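Long-range contacts in uracil-DNA glycosylase (Epstein-Barr virus, PDB 6LYJ), which is a mixed alpha/beta protein of the uracil-DNA glycosylase superfamily, with helices and long loops packed around a four-stranded parallel sheet: residues C185-W190 with K204-L209; R116-E121 with N234-A239; T210-S215 with R223-Q228; I83-L88 with G249-R254. All coordinates share one frame; numbering follows the deposited sequence.

Contact 1: C185-W190 with K204-L209; sequences CVFMLW and KKHLVL
F187 and H206 meet obliquely: CE1 of the phenyl ring lies over one face of the imidazole, 3.7 Å from H206 CG, with the two planes at 58°. On that same side of the sheet L189 reaches V208, CD1 to CG1 at 3.8 Å. V186 and L209 meet on the other side, CG1 to CD1 at 3.7 Å; the valine's first torsion of -179°, which sets CG1 anti to the backbone N, turns that methyl to the leucine. Beta-branched valine suits an extended strand, and the leucine and valine on this side both pack on helix 235-245, through H235 and F242. The backbones carry a regular parallel ladder: F187 N donates to L207 O (2.9 Å), L209 N to F187 O (2.8 Å) and L189 N to L209 O, the last almost straight at 179°. The chain runs from strand 186-190 through helix 191-195 to the parallel strand 207-211, a beta-alpha-beta crossover, with 207-211 at the edge of the four-stranded sheet. Further out, H206 is held by NE2, hydrogen-bonded to S179 O, while CB of K205 sits 3.7 Å above the imidazole plane. I201 lies against F187 and V208.

Contact 2: R116-E121 with N234-A239; sequences RNIYAE and NHFVLA
E121 reaches across to N234 with its carboxylate, and OE2 takes the N-H of N234 at 2.9 Å. The bond is bent, 138° at the hydrogen, and comes from above the carboxylate plane. The glutamate gets there by a kinked chain: CG stands anti to the backbone N (chi1 165°), and a turn at chi2 (60°) then swings the acid group toward the loop before the second helix. OE2 also accepts a bond of 2.9 Å from a water, which in turn accepts from F236 N at 2.9 Å and lies in the plane of the F236 ring, at its edge. The carboxylate therefore faces the first turn of helix 235-245, where the helix dipole would probably favour its negative charge. The segments 116-121 and 235-239, of helices 113-125 and 235-245, have axes 11.6 Å apart, so long side chains have to span the gap. N234 holds the N-cap position, though its side chain makes no capping bond; instead its OD1 takes a hydrogen bond from R124, which also pairs with OE2 of E121. OE1 is bound by G232 N, so both carboxylate oxygens are fixed. Next to this polar group, I118 crosses F236 at about a right angle, CG2 lying 3.8 Å from CZ. The flat phenylalanine fills the interval between helix and sheet: CG of E121 lies at its edge, 4.3 Å from CE2, M188 of strand 186-190 touches it, and W253 meets it edge-to-face.

Contact 3: T210-S215 with R223-Q228; sequences TSQHPS and RKSAQQ
The loop that leaves strand 207-211 through the family's His-Pro-Ser motif, usually called the leucine loop, is closed at its base where Q212 meets Q228. Q212 N donates to Q228 O at 2.9 Å, nearly straight at 170°, and the same carbonyl oxygen lies 3.6 Å from S211 CB. Beyond it the Q212 side chain runs out extended, its CG passing 4.1 Å from Q227 CB. A long, neutral amide suits a place between two loop arms, and its OE1 takes a hydrogen bond from K229 NZ. Q212 NE2 lies 2.7 Å from S225 OG, in a part of the loop that is poorly ordered. A water adds a looser link, giving a hydrogen to T210 O at 3.1 Å and accepting weakly from Q228 N. At the strand end, S211 OG sits between its own backbone N and carbonyl carbon (chi1 77°), from where it donates to Q212 O at 2.9 Å; N233 ND2 bonds to this hydroxyl too. Side chains of another protein in the assembly pack against Q212, H213 and S215. The turn itself is pinned by the histidine, whose ND1 accepts S215 N close to the ring plane at 3.0 Å.

Contact 4: I83-L88 with G249-R254; sequences IKVVIL and GEIDWR
K84 sets out with CG beside its backbone N (chi1 -63°) and continues fully extended, which carries NZ to G249 O at 2.8 Å. The ammonium approaches O from the side, at a C=O...N angle of 113° and tilted 26° from the carbonyl plane. Along the way the lysine's methylenes slide past I251 in the opposite direction, CD to CD1 at 4.2 Å; a long aliphatic chain with a charged end suits this border between core and surface. V85, one residue on, belongs to the core proper. Its CG2 lies 4.3 Å from I251 CG1, and its CG1 comes to the edge of the W253 indole, 4.3 Å from CH2. Strand 85-89 is an inner strand of the parallel sheet, flanked by 145-149 and 186-190, and the C-terminal loop 249-254 packs beside helix 235-245 on the sheet face that bears V85. I251 also places CG2 over the centre of the W253 ring, 3.6 Å above its plane, while W140 meets the indole edge-to-face. W253 O is bound by W140 NE1. Either side of the tryptophan in sequence, D252 and R254 are joined: D252 OD1 accepts R254 N at 3.1 Å in an Asx turn. R254 grips this carboxylate side-on, NE to OD1 at 3.0 Å and NH2 to OD2 at 2.8 Å, in a salt bridge that lies close to the guanidinium plane.

In the fold
Contacts 1, 3 and 4 share the four-stranded parallel sheet, order 145-149, 85-89, 186-190, 207-211. Contact 4 spans the longest loop, from strand 85-89 to the C-terminal region; contact 2 lies within that loop, and contacts 1 and 3 follow in series inside contact 2. The centres of contacts 1 and 4 are about 11 Å apart, as are those of 2 and 4, while contacts 3 and 4 are about 22 Å apart without touching. Helix 235-245 ties contact 2 to the sheet, where H235 meets W190 and L209. Contact 2 also touches contact 4 through the C-terminal loop. N117 reaches P214, joining helix 113-125 to contact 3. Residues distant in sequence thus form one continuous core, with the loop of contact 3 at its margin.

Contact 1: C185-W190 with K204-L209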
loop_
_atom_site.group_PDB
_atom_site.type_symbol
_atom_site.label_atom_id
_atom_site.label_comp_id
_atom_site.label_asym_id
_atom_site.label_seq_id
_atom_site.Cartn_x
_atom_site.Cartn_y
_atom_site.Cartn_z
ATOM N N CYS A 185 19.217 4.245 10.057
ATOM C CA CYS A 185 17.829 4.392 9.648
ATOM C C CYS A 185 17.167 3.021 9.648
ATOM O O CYS A 185 17.831 2.002 9.453
ATOM C CB CYS A 185 17.738 5.046 8.265
ATOM S SG CYS A 185 16.080 5.529 7.764
ATOM N N VAL A 186 15.852 3.006 9.889
ATOM C CA VAL A 186 15.038 1.795 9.799
ATOM C C VAL A 186 14.246 1.828 8.499
ATOM O O VAL A 186 13.696 2.871 8.120
ATOM C CB VAL A 186 14.095 1.656 11.011
ATOM C CG1 VAL A 186 13.268 0.375 10.906
ATOM C CG2 VAL A 186 14.877 1.689 12.318
ATOM N N PHE A 187 14.196 0.690 7.808
ATOM C CA PHE A 187 13.427 0.526 6.577
ATOM C C PHE A 187 12.442 -0.620 6.767
ATOM O O PHE A 187 12.850 -1.748 7.062
ATOM C CB PHE A 187 14.341 0.247 5.377
ATOM C CG PHE A 187 15.272 1.382 5.039
ATOM C CD1 PHE A 187 16.413 1.614 5.794
ATOM C CD2 PHE A 187 15.002 2.217 3.968
ATOM C CE1 PHE A 187 17.270 2.658 5.485
ATOM C CE2 PHE A 187 15.853 3.264 3.654
ATOM C CZ PHE A 187 16.988 3.482 4.412
ATOM N N MET A 188 11.149 -0.332 6.611
ATOM C CA MET A 188 10.090 -1.325 6.781
ATOM C C MET A 188 9.537 -1.680 5.403
ATOM O O MET A 188 8.881 -0.854 4.760
ATOM C CB MET A 188 8.985 -0.806 7.699
ATOM C CG MET A 188 9.445 -0.399 9.100
ATOM S SD MET A 188 8.059 0.162 10.110
ATOM C CE MET A 188 8.863 0.539 11.668
ATOM N N LEU A 189 9.796 -2.909 4.964
ATOM C CA LEU A 189 9.408 -3.396 3.642
ATOM C C LEU A 189 8.359 -4.492 3.810
ATOM O O LEU A 189 8.685 -5.606 4.233
ATOM C CB LEU A 189 10.633 -3.910 2.885
ATOM C CG LEU A 189 11.843 -2.966 2.911
ATOM C CD1 LEU A 189 13.030 -3.534 2.144
ATOM C CD2 LEU A 189 11.455 -1.614 2.349
ATOM N N TRP A 190 7.107 -4.179 3.473
ATOM C CA TRP A 190 5.979 -5.089 3.665
ATOM C C TRP A 190 5.499 -5.610 2.315
ATOM O O TRP A 190 5.071 -4.828 1.463
ATOM C CB TRP A 190 4.833 -4.380 4.386
ATOM C CG TRP A 190 5.222 -3.777 5.699
ATOM C CD1 TRP A 190 6.116 -4.279 6.597
ATOM C CD2 TRP A 190 4.734 -2.553 6.258
ATOM N NE1 TRP A 190 6.211 -3.447 7.685
ATOM C CE2 TRP A 190 5.373 -2.380 7.503
ATOM C CE3 TRP A 190 3.818 -1.587 5.829
ATOM C CZ2 TRP A 190 5.124 -1.278 8.326
ATOM C CZ3 TRP A 190 3.573 -0.493 6.648
ATOM C CH2 TRP A 190 4.223 -0.351 7.882
ATOM N N LYS A 204 24.036 -3.395 6.623
ATOM C CA LYS A 204 24.972 -3.294 7.734
ATOM C C LYS A 204 24.851 -1.968 8.474
ATOM O O LYS A 204 24.969 -1.937 9.704
ATOM C CB LYS A 204 26.410 -3.495 7.246
ATOM C CG LYS A 204 26.736 -4.925 6.826
ATOM C CD LYS A 204 26.431 -5.937 7.932
ATOM C CE LYS A 204 27.112 -5.585 9.258
ATOM N NZ LYS A 204 28.577 -5.846 9.240
ATOM N N LYS A 205 24.631 -0.866 7.750
ATOM C CA LYS A 205 24.346 0.400 8.416
ATOM C C LYS A 205 22.955 0.397 9.030
ATOM O O LYS A 205 22.765 0.871 10.156
ATOM C CB LYS A 205 24.462 1.566 7.434
ATOM C CG LYS A 205 25.833 1.810 6.850
ATOM C CD LYS A 205 25.750 2.916 5.806
ATOM C CE LYS A 205 25.390 4.248 6.448
ATOM N NZ LYS A 205 25.401 5.378 5.476
ATOM N N HIS A 206 21.972 -0.116 8.299
ATOM C CA HIS A 206 20.572 0.140 8.587
ATOM C C HIS A 206 19.846 -1.146 8.953
ATOM O O HIS A 206 20.243 -2.247 8.556
ATOM C CB HIS A 206 19.896 0.815 7.389
ATOM C CG HIS A 206 20.599 2.053 6.929
ATOM N ND1 HIS A 206 20.835 3.126 7.763
ATOM C CD2 HIS A 206 21.134 2.383 5.730
ATOM C CE1 HIS A 206 21.475 4.067 7.094
ATOM N NE2 HIS A 206 21.670 3.642 5.858
ATOM N N LEU A 207 18.771 -0.988 9.717
ATOM C CA LEU A 207 17.903 -2.097 10.079
ATOM C C LEU A 207 16.844 -2.245 8.995
ATOM O O LEU A 207 16.044 -1.329 8.770
ATOM C CB LEU A 207 17.253 -1.858 11.439
ATOM C CG LEU A 207 16.268 -2.926 11.905
ATOM C CD1 LEU A 207 16.965 -4.278 11.968
ATOM C CD2 LEU A 207 15.667 -2.560 13.255
ATOM N N VAL A 208 16.838 -3.387 8.322
ATOM C CA VAL A 208 15.863 -3.661 7.275
ATOM C C VAL A 208 14.877 -4.682 7.824
ATOM O O VAL A 208 15.233 -5.842 8.059
ATOM C CB VAL A 208 16.538 -4.156 5.990
ATOM C CG1 VAL A 208 15.494 -4.443 4.916
ATOM C CG2 VAL A 208 17.554 -3.127 5.509
ATOM N N LEU A 209 13.644 -4.241 8.048
ATOM C CA LEU A 209 12.582 -5.083 8.579
ATOM C C LEU A 209 11.652 -5.492 7.445
ATOM O O LEU A 209 11.166 -4.638 6.696
ATOM C CB LEU A 209 11.799 -4.349 9.670
ATOM C CG LEU A 209 12.616 -3.829 10.857
ATOM C CD1 LEU A 209 11.776 -2.920 11.741
ATOM C CD2 LEU A 209 13.161 -4.999 11.665
#

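Contact 2: R116-E121 with N234-A239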
loop_
_atom_site.group_PDB
_atom_site.type_symbol
_atom_site.label_atom_id
_atom_site.label_comp_id
_atom_site.label_asym_id
_atom_site.label_seq_id
_atom_site.Cartn_x
_atom_site.Cartn_y
_atom_site.Cartn_z
ATOM N N ARG A 116 -5.716 -0.018 8.813
ATOM C CA ARG A 116 -6.333 -0.655 9.973
ATOM C C ARG A 116 -5.463 -1.784 10.514
ATOM O O ARG A 116 -5.302 -1.924 11.731
ATOM C CB ARG A 116 -7.721 -1.183 9.611
ATOM C CG ARG A 116 -8.790 -0.113 9.520
ATOM C CD ARG A 116 -10.181 -0.727 9.532
ATOM N NE ARG A 116 -11.213 0.272 9.283
ATOM C CZ ARG A 116 -11.645 1.140 10.192
ATOM N NH1 ARG A 116 -11.136 1.132 11.418
ATOM N NH2 ARG A 116 -12.589 2.017 9.876
ATOM N N ASN A 117 -4.909 -2.617 9.627
ATOM C CA ASN A 117 -4.077 -3.719 10.110
ATOM C C ASN A 117 -2.739 -3.229 10.659
ATOM O O ASN A 117 -2.194 -3.826 11.601
ATOM C CB ASN A 117 -3.868 -4.744 9.000
ATOM C CG ASN A 117 -5.103 -5.588 8.760
ATOM O OD1 ASN A 117 -5.994 -5.643 9.607
ATOM N ND2 ASN A 117 -5.155 -6.268 7.616
ATOM N N ILE A 118 -2.207 -2.141 10.100
ATOM C CA ILE A 118 -1.048 -1.484 10.703
ATOM C C ILE A 118 -1.377 -1.062 12.129
ATOM O O ILE A 118 -0.603 -1.305 13.066
ATOM C CB ILE A 118 -0.603 -0.287 9.842
ATOM C CG1 ILE A 118 -0.024 -0.769 8.511
ATOM C CG2 ILE A 118 0.421 0.567 10.589
ATOM C CD1 ILE A 118 0.123 0.329 7.467
ATOM N N TYR A 119 -2.523 -0.394 12.304
ATOM C CA TYR A 119 -2.980 -0.013 13.637
ATOM C C TYR A 119 -3.102 -1.229 14.548
ATOM O O TYR A 119 -2.787 -1.153 15.740
ATOM C CB TYR A 119 -4.329 0.703 13.551
ATOM C CG TYR A 119 -4.296 2.088 12.947
ATOM C CD1 TYR A 119 -3.096 2.753 12.734
ATOM C CD2 TYR A 119 -5.476 2.739 12.609
ATOM C CE1 TYR A 119 -3.074 4.015 12.173
ATOM C CE2 TYR A 119 -5.466 4.006 12.065
ATOM C CZ TYR A 119 -4.265 4.641 11.852
ATOM O OH TYR A 119 -4.260 5.907 11.319
ATOM N N ALA A 120 -3.592 -2.350 14.008
ATOM C CA ALA A 120 -3.759 -3.555 14.819
ATOM C C ALA A 120 -2.417 -4.073 15.318
ATOM O O ALA A 120 -2.293 -4.504 16.471
ATOM C CB ALA A 120 -4.486 -4.636 14.015
ATOM N N GLU A 121 -1.396 -4.040 14.460
ATOM C CA GLU A 121 -0.072 -4.475 14.898
ATOM C C GLU A 121 0.530 -3.500 15.905
ATOM O O GLU A 121 1.179 -3.917 16.874
ATOM C CB GLU A 121 0.850 -4.649 13.691
ATOM C CG GLU A 121 2.335 -4.752 14.036
ATOM C CD GLU A 121 2.678 -5.927 14.940
ATOM O OE1 GLU A 121 1.891 -6.897 15.026
ATOM O OE2 GLU A 121 3.758 -5.879 15.569
ATOM N N ASN A 234 6.290 -7.143 14.870
ATOM C CA ASN A 234 6.982 -6.396 15.921
ATOM C C ASN A 234 7.847 -5.269 15.359
ATOM O O ASN A 234 8.762 -4.793 16.038
ATOM C CB ASN A 234 7.831 -7.337 16.792
ATOM C CG ASN A 234 7.873 -6.917 18.248
ATOM O OD1 ASN A 234 6.893 -6.406 18.788
ATOM N ND2 ASN A 234 9.013 -7.136 18.893
ATOM N N HIS A 235 7.543 -4.795 14.144
ATOM C CA HIS A 235 8.456 -3.888 13.452
ATOM C C HIS A 235 8.580 -2.535 14.148
ATOM O O HIS A 235 9.654 -1.925 14.119
ATOM C CB HIS A 235 7.991 -3.684 12.009
ATOM C CG HIS A 235 8.380 -4.789 11.075
ATOM N ND1 HIS A 235 8.173 -4.716 9.715
ATOM C CD2 HIS A 235 8.957 -5.992 11.304
ATOM C CE1 HIS A 235 8.610 -5.825 9.144
ATOM N NE2 HIS A 235 9.088 -6.617 10.087
ATOM N N PHE A 236 7.509 -2.039 14.767
ATOM C CA PHE A 236 7.576 -0.718 15.382
ATOM C C PHE A 236 8.361 -0.747 16.692
ATOM O O PHE A 236 9.128 0.187 16.988
ATOM C CB PHE A 236 6.158 -0.184 15.592
ATOM C CG PHE A 236 5.380 -0.053 14.314
ATOM C CD1 PHE A 236 5.527 1.063 13.507
ATOM C CD2 PHE A 236 4.523 -1.063 13.903
ATOM C CE1 PHE A 236 4.822 1.177 12.324
ATOM C CE2 PHE A 236 3.816 -0.956 12.720
ATOM C CZ PHE A 236 3.965 0.165 11.930
ATOM N N VAL A 237 8.260 -1.855 17.426
ATOM C CA VAL A 237 9.089 -2.048 18.610
ATOM C C VAL A 237 10.551 -2.202 18.209
ATOM O O VAL A 237 11.437 -1.575 18.798
ATOM C CB VAL A 237 8.591 -3.258 19.420
ATOM C CG1 VAL A 237 9.549 -3.571 20.567
ATOM C CG2 VAL A 237 7.180 -3.010 19.937
ATOM N N LEU A 238 10.829 -3.079 17.238
ATOM C CA LEU A 238 12.208 -3.277 16.803
ATOM C C LEU A 238 12.807 -1.973 16.292
ATOM O O LEU A 238 13.986 -1.681 16.531
ATOM C CB LEU A 238 12.268 -4.362 15.728
ATOM C CG LEU A 238 11.867 -5.765 16.190
ATOM C CD1 LEU A 238 11.753 -6.710 14.998
ATOM C CD2 LEU A 238 12.855 -6.299 17.223
ATOM N N ALA A 239 12.002 -1.175 15.587
ATOM C CA ALA A 239 12.469 0.107 15.077
ATOM C C ALA A 239 12.880 1.030 16.216
ATOM O O ALA A 239 13.968 1.625 16.186
ATOM C CB ALA A 239 11.384 0.756 14.218
HETATM O O HOH W 1 5.360 -3.518 16.101
#

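Contact 3: T210-S215 with R223-Q228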
loop_
_atom_site.group_PDB
_atom_site.type_symbol
_atom_site.label_atom_id
_atom_site.label_comp_id
_atom_site.label_asym_id
_atom_site.label_seq_id
_atom_site.Cartn_x
_atom_site.Cartn_y
_atom_site.Cartn_z
ATOM N N THR A 210 11.410 -6.794 7.320
ATOM C CA THR A 210 10.563 -7.323 6.264
ATOM C C THR A 210 9.477 -8.199 6.865
ATOM O O THR A 210 9.659 -8.809 7.924
ATOM C CB THR A 210 11.363 -8.143 5.241
ATOM O OG1 THR A 210 11.891 -9.309 5.879
ATOM C CG2 THR A 210 12.508 -7.323 4.663
ATOM N N SER A 211 8.344 -8.254 6.174
ATOM C CA SER A 211 7.245 -9.145 6.530
ATOM C C SER A 211 6.276 -9.175 5.357
ATOM O O SER A 211 6.454 -8.470 4.358
ATOM C CB SER A 211 6.542 -8.698 7.815
ATOM O OG SER A 211 5.686 -7.596 7.574
ATOM N N GLN A 212 5.240 -9.996 5.493
ATOM C CA GLN A 212 4.139 -9.951 4.547
ATOM C C GLN A 212 3.422 -8.608 4.627
ATOM O O GLN A 212 3.562 -7.850 5.591
ATOM C CB GLN A 212 3.155 -11.088 4.808
ATOM C CG GLN A 212 3.646 -12.432 4.321
ATOM C CD GLN A 212 2.597 -13.508 4.463
ATOM O OE1 GLN A 212 1.752 -13.451 5.355
ATOM N NE2 GLN A 212 2.637 -14.493 3.577
ATOM N N HIS A 213 2.631 -8.331 3.599
ATOM C CA HIS A 213 1.926 -7.068 3.496
ATOM C C HIS A 213 0.828 -6.993 4.558
ATOM O O HIS A 213 0.248 -8.014 4.932
ATOM C CB HIS A 213 1.322 -6.937 2.099
ATOM C CG HIS A 213 0.963 -5.537 1.716
ATOM N ND1 HIS A 213 -0.242 -4.959 2.051
ATOM C CD2 HIS A 213 1.647 -4.602 1.016
ATOM C CE1 HIS A 213 -0.284 -3.728 1.578
ATOM N NE2 HIS A 213 0.849 -3.487 0.942
ATOM N N PRO A 214 0.537 -5.797 5.078
ATOM C CA PRO A 214 -0.550 -5.665 6.060
ATOM C C PRO A 214 -1.946 -5.819 5.478
ATOM O O PRO A 214 -2.914 -5.808 6.247
ATOM C CB PRO A 214 -0.340 -4.250 6.613
ATOM C CG PRO A 214 0.308 -3.515 5.475
ATOM C CD PRO A 214 1.252 -4.522 4.886
ATOM N N SER A 215 -2.083 -5.953 4.163
ATOM C CA SER A 215 -3.397 -6.074 3.549
ATOM C C SER A 215 -4.193 -7.203 4.205
ATOM O O SER A 215 -3.629 -8.265 4.509
ATOM C CB SER A 215 -3.257 -6.338 2.047
ATOM O OG SER A 215 -4.519 -6.571 1.451
ATOM N N ARG A 223 0.310 -21.765 6.720
ATOM C CA ARG A 223 1.474 -22.089 7.538
ATOM C C ARG A 223 2.565 -22.615 6.613
ATOM O O ARG A 223 2.995 -23.768 6.721
ATOM C CB ARG A 223 1.133 -23.113 8.623
ATOM C CG ARG A 223 0.556 -22.525 9.906
ATOM C CD ARG A 223 -0.863 -22.016 9.727
ATOM N NE ARG A 223 -1.258 -21.127 10.816
ATOM C CZ ARG A 223 -1.864 -21.531 11.928
ATOM N NH1 ARG A 223 -2.146 -22.814 12.104
ATOM N NH2 ARG A 223 -2.186 -20.650 12.867
ATOM N N LYS A 224 3.009 -21.753 5.697
ATOM C CA LYS A 224 3.923 -22.087 4.614
ATOM C C LYS A 224 4.843 -20.916 4.306
ATOM O O LYS A 224 6.046 -21.100 4.083
ATOM C CB LYS A 224 3.131 -22.451 3.357
ATOM C CG LYS A 224 3.928 -22.337 2.067
ATOM C CD LYS A 224 3.019 -22.394 0.850
ATOM C CE LYS A 224 3.818 -22.328 -0.442
ATOM N NZ LYS A 224 2.948 -22.452 -1.645
ATOM N N SER A 225 4.263 -19.714 4.279
ATOM C CA SER A 225 4.958 -18.465 3.987
ATOM C C SER A 225 6.334 -18.372 4.630
ATOM O O SER A 225 6.450 -18.247 5.854
ATOM C CB SER A 225 4.104 -17.276 4.434
ATOM O OG SER A 225 2.937 -17.156 3.638
ATOM N N ALA A 226 7.381 -18.456 3.803
ATOM C CA ALA A 226 8.738 -18.223 4.283
ATOM C C ALA A 226 8.845 -16.893 5.014
ATOM O O ALA A 226 9.654 -16.753 5.941
ATOM C CB ALA A 226 9.726 -18.272 3.115
ATOM N N GLN A 227 8.043 -15.910 4.614
ATOM C CA GLN A 227 8.018 -14.613 5.270
ATOM C C GLN A 227 7.074 -14.613 6.463
ATOM O O GLN A 227 6.018 -15.253 6.457
ATOM C CB GLN A 227 7.599 -13.519 4.291
ATOM C CG GLN A 227 8.757 -12.774 3.668
ATOM C CD GLN A 227 8.384 -11.359 3.298
ATOM O OE1 GLN A 227 7.281 -11.104 2.818
ATOM N NE2 GLN A 227 9.299 -10.425 3.528
ATOM N N GLN A 228 7.464 -13.857 7.481
ATOM C CA GLN A 228 6.666 -13.682 8.683
ATOM C C GLN A 228 5.395 -12.892 8.378
ATOM O O GLN A 228 5.365 -12.039 7.487
ATOM C CB GLN A 228 7.521 -12.997 9.748
ATOM C CG GLN A 228 6.816 -12.032 10.657
ATOM C CD GLN A 228 7.725 -11.527 11.752
ATOM O OE1 GLN A 228 8.664 -10.775 11.494
ATOM N NE2 GLN A 228 7.458 -11.946 12.984
HETATM O O HOH W 2 10.236 -11.808 7.199
#

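Contact 4: I83-L88 with G249-R254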
loop_
_atom_site.group_PDB
_atom_site.type_symbol
_atom_site.label_atom_id
_atom_site.label_comp_id
_atom_site.label_asym_id
_atom_site.label_seq_id
_atom_site.Cartn_x
_atom_site.Cartn_y
_atom_site.Cartn_z
ATOM N N ILE A 83 15.554 11.913 9.028
ATOM C CA ILE A 83 14.743 10.724 8.783
ATOM C C ILE A 83 15.302 9.551 9.576
ATOM O O ILE A 83 16.514 9.299 9.577
ATOM C CB ILE A 83 14.677 10.417 7.280
ATOM C CG1 ILE A 83 13.860 11.502 6.569
ATOM C CG2 ILE A 83 14.105 9.022 7.037
ATOM C CD1 ILE A 83 13.962 11.467 5.069
ATOM N N LYS A 84 14.416 8.847 10.287
ATOM C CA LYS A 84 14.774 7.709 11.122
ATOM C C LYS A 84 14.113 6.408 10.700
ATOM O O LYS A 84 14.638 5.337 11.010
ATOM C CB LYS A 84 14.408 7.973 12.594
ATOM C CG LYS A 84 15.135 9.137 13.235
ATOM C CD LYS A 84 14.477 9.523 14.554
ATOM C CE LYS A 84 15.182 10.702 15.201
ATOM N NZ LYS A 84 14.542 11.103 16.487
ATOM N N VAL A 85 12.952 6.470 10.052
ATOM C CA VAL A 85 12.219 5.290 9.614
ATOM C C VAL A 85 11.678 5.567 8.220
ATOM O O VAL A 85 11.120 6.640 7.965
ATOM C CB VAL A 85 11.072 4.920 10.579
ATOM C CG1 VAL A 85 10.349 3.669 10.094
ATOM C CG2 VAL A 85 11.596 4.706 11.986
ATOM N N VAL A 86 11.848 4.606 7.317
ATOM C CA VAL A 86 11.296 4.667 5.968
ATOM C C VAL A 86 10.296 3.529 5.826
ATOM O O VAL A 86 10.633 2.365 6.073
ATOM C CB VAL A 86 12.388 4.575 4.888
ATOM C CG1 VAL A 86 11.754 4.597 3.504
ATOM C CG2 VAL A 86 13.368 5.730 5.029
ATOM N N ILE A 87 9.065 3.872 5.462
ATOM C CA ILE A 87 8.007 2.907 5.188
ATOM C C ILE A 87 7.630 3.059 3.721
ATOM O O ILE A 87 7.285 4.162 3.279
ATOM C CB ILE A 87 6.789 3.132 6.097
ATOM C CG1 ILE A 87 7.189 2.993 7.569
ATOM C CG2 ILE A 87 5.681 2.152 5.750
ATOM C CD1 ILE A 87 6.099 3.374 8.539
ATOM N N LEU A 88 7.694 1.959 2.971
ATOM C CA LEU A 88 7.431 1.974 1.536
ATOM C C LEU A 88 6.012 1.516 1.226
ATOM O O LEU A 88 5.581 0.451 1.681
ATOM C CB LEU A 88 8.419 1.080 0.785
ATOM C CG LEU A 88 9.892 1.482 0.811
ATOM C CD1 LEU A 88 10.653 0.735 -0.268
ATOM C CD2 LEU A 88 10.037 2.989 0.635
ATOM N N GLY A 249 16.332 9.778 19.059
ATOM C CA GLY A 249 15.040 9.843 19.724
ATOM C C GLY A 249 14.059 8.854 19.114
ATOM O O GLY A 249 13.936 8.737 17.894
ATOM N N GLU A 250 13.344 8.142 19.983
ATOM C CA GLU A 250 12.368 7.167 19.517
ATOM C C GLU A 250 11.126 7.856 18.957
ATOM O O GLU A 250 10.823 9.014 19.263
ATOM C CB GLU A 250 11.962 6.222 20.651
ATOM C CG GLU A 250 13.125 5.502 21.313
ATOM C CD GLU A 250 12.680 4.533 22.398
ATOM O OE1 GLU A 250 11.632 3.874 22.228
ATOM O OE2 GLU A 250 13.382 4.434 23.424
ATOM N N ILE A 251 10.394 7.111 18.139
ATOM C CA ILE A 251 9.146 7.600 17.568
ATOM C C ILE A 251 8.035 7.388 18.586
ATOM O O ILE A 251 7.924 6.312 19.184
ATOM C CB ILE A 251 8.825 6.877 16.248
ATOM C CG1 ILE A 251 10.032 6.867 15.300
ATOM C CG2 ILE A 251 7.604 7.504 15.579
ATOM C CD1 ILE A 251 10.514 8.244 14.876
ATOM N N ASP A 252 7.207 8.411 18.782
ATOM C CA ASP A 252 5.941 8.250 19.489
ATOM C C ASP A 252 4.903 7.908 18.425
ATOM O O ASP A 252 4.482 8.769 17.648
ATOM C CB ASP A 252 5.584 9.515 20.265
ATOM C CG ASP A 252 4.299 9.376 21.070
ATOM O OD1 ASP A 252 3.595 8.353 20.934
ATOM O OD2 ASP A 252 3.989 10.301 21.846
ATOM N N TRP A 253 4.531 6.630 18.356
ATOM C CA TRP A 253 3.638 6.136 17.315
ATOM C C TRP A 253 2.178 6.504 17.547
ATOM O O TRP A 253 1.338 6.179 16.701
ATOM C CB TRP A 253 3.773 4.612 17.191
ATOM C CG TRP A 253 5.148 4.171 16.784
ATOM C CD1 TRP A 253 6.109 3.626 17.593
ATOM C CD2 TRP A 253 5.729 4.261 15.478
ATOM N NE1 TRP A 253 7.243 3.361 16.867
ATOM C CE2 TRP A 253 7.038 3.740 15.567
ATOM C CE3 TRP A 253 5.269 4.721 14.239
ATOM C CZ2 TRP A 253 7.891 3.672 14.466
ATOM C CZ3 TRP A 253 6.121 4.653 13.144
ATOM C CH2 TRP A 253 7.415 4.130 13.267
ATOM N N ARG A 254 1.847 7.161 18.658
ATOM C CA ARG A 254 0.448 7.364 19.009
ATOM C C ARG A 254 -0.207 8.375 18.076
ATOM O O ARG A 254 0.425 9.335 17.626
ATOM C CB ARG A 254 0.315 7.817 20.464
ATOM C CG ARG A 254 0.646 6.723 21.468
ATOM C CD ARG A 254 0.607 7.241 22.894
ATOM N NE ARG A 254 1.535 8.351 23.077
ATOM C CZ ARG A 254 1.515 9.181 24.113
ATOM N NH1 ARG A 254 0.619 9.022 25.082
ATOM N NH2 ARG A 254 2.402 10.166 24.188
HETATM O O HOH W 3 16.932 11.989 18.058
#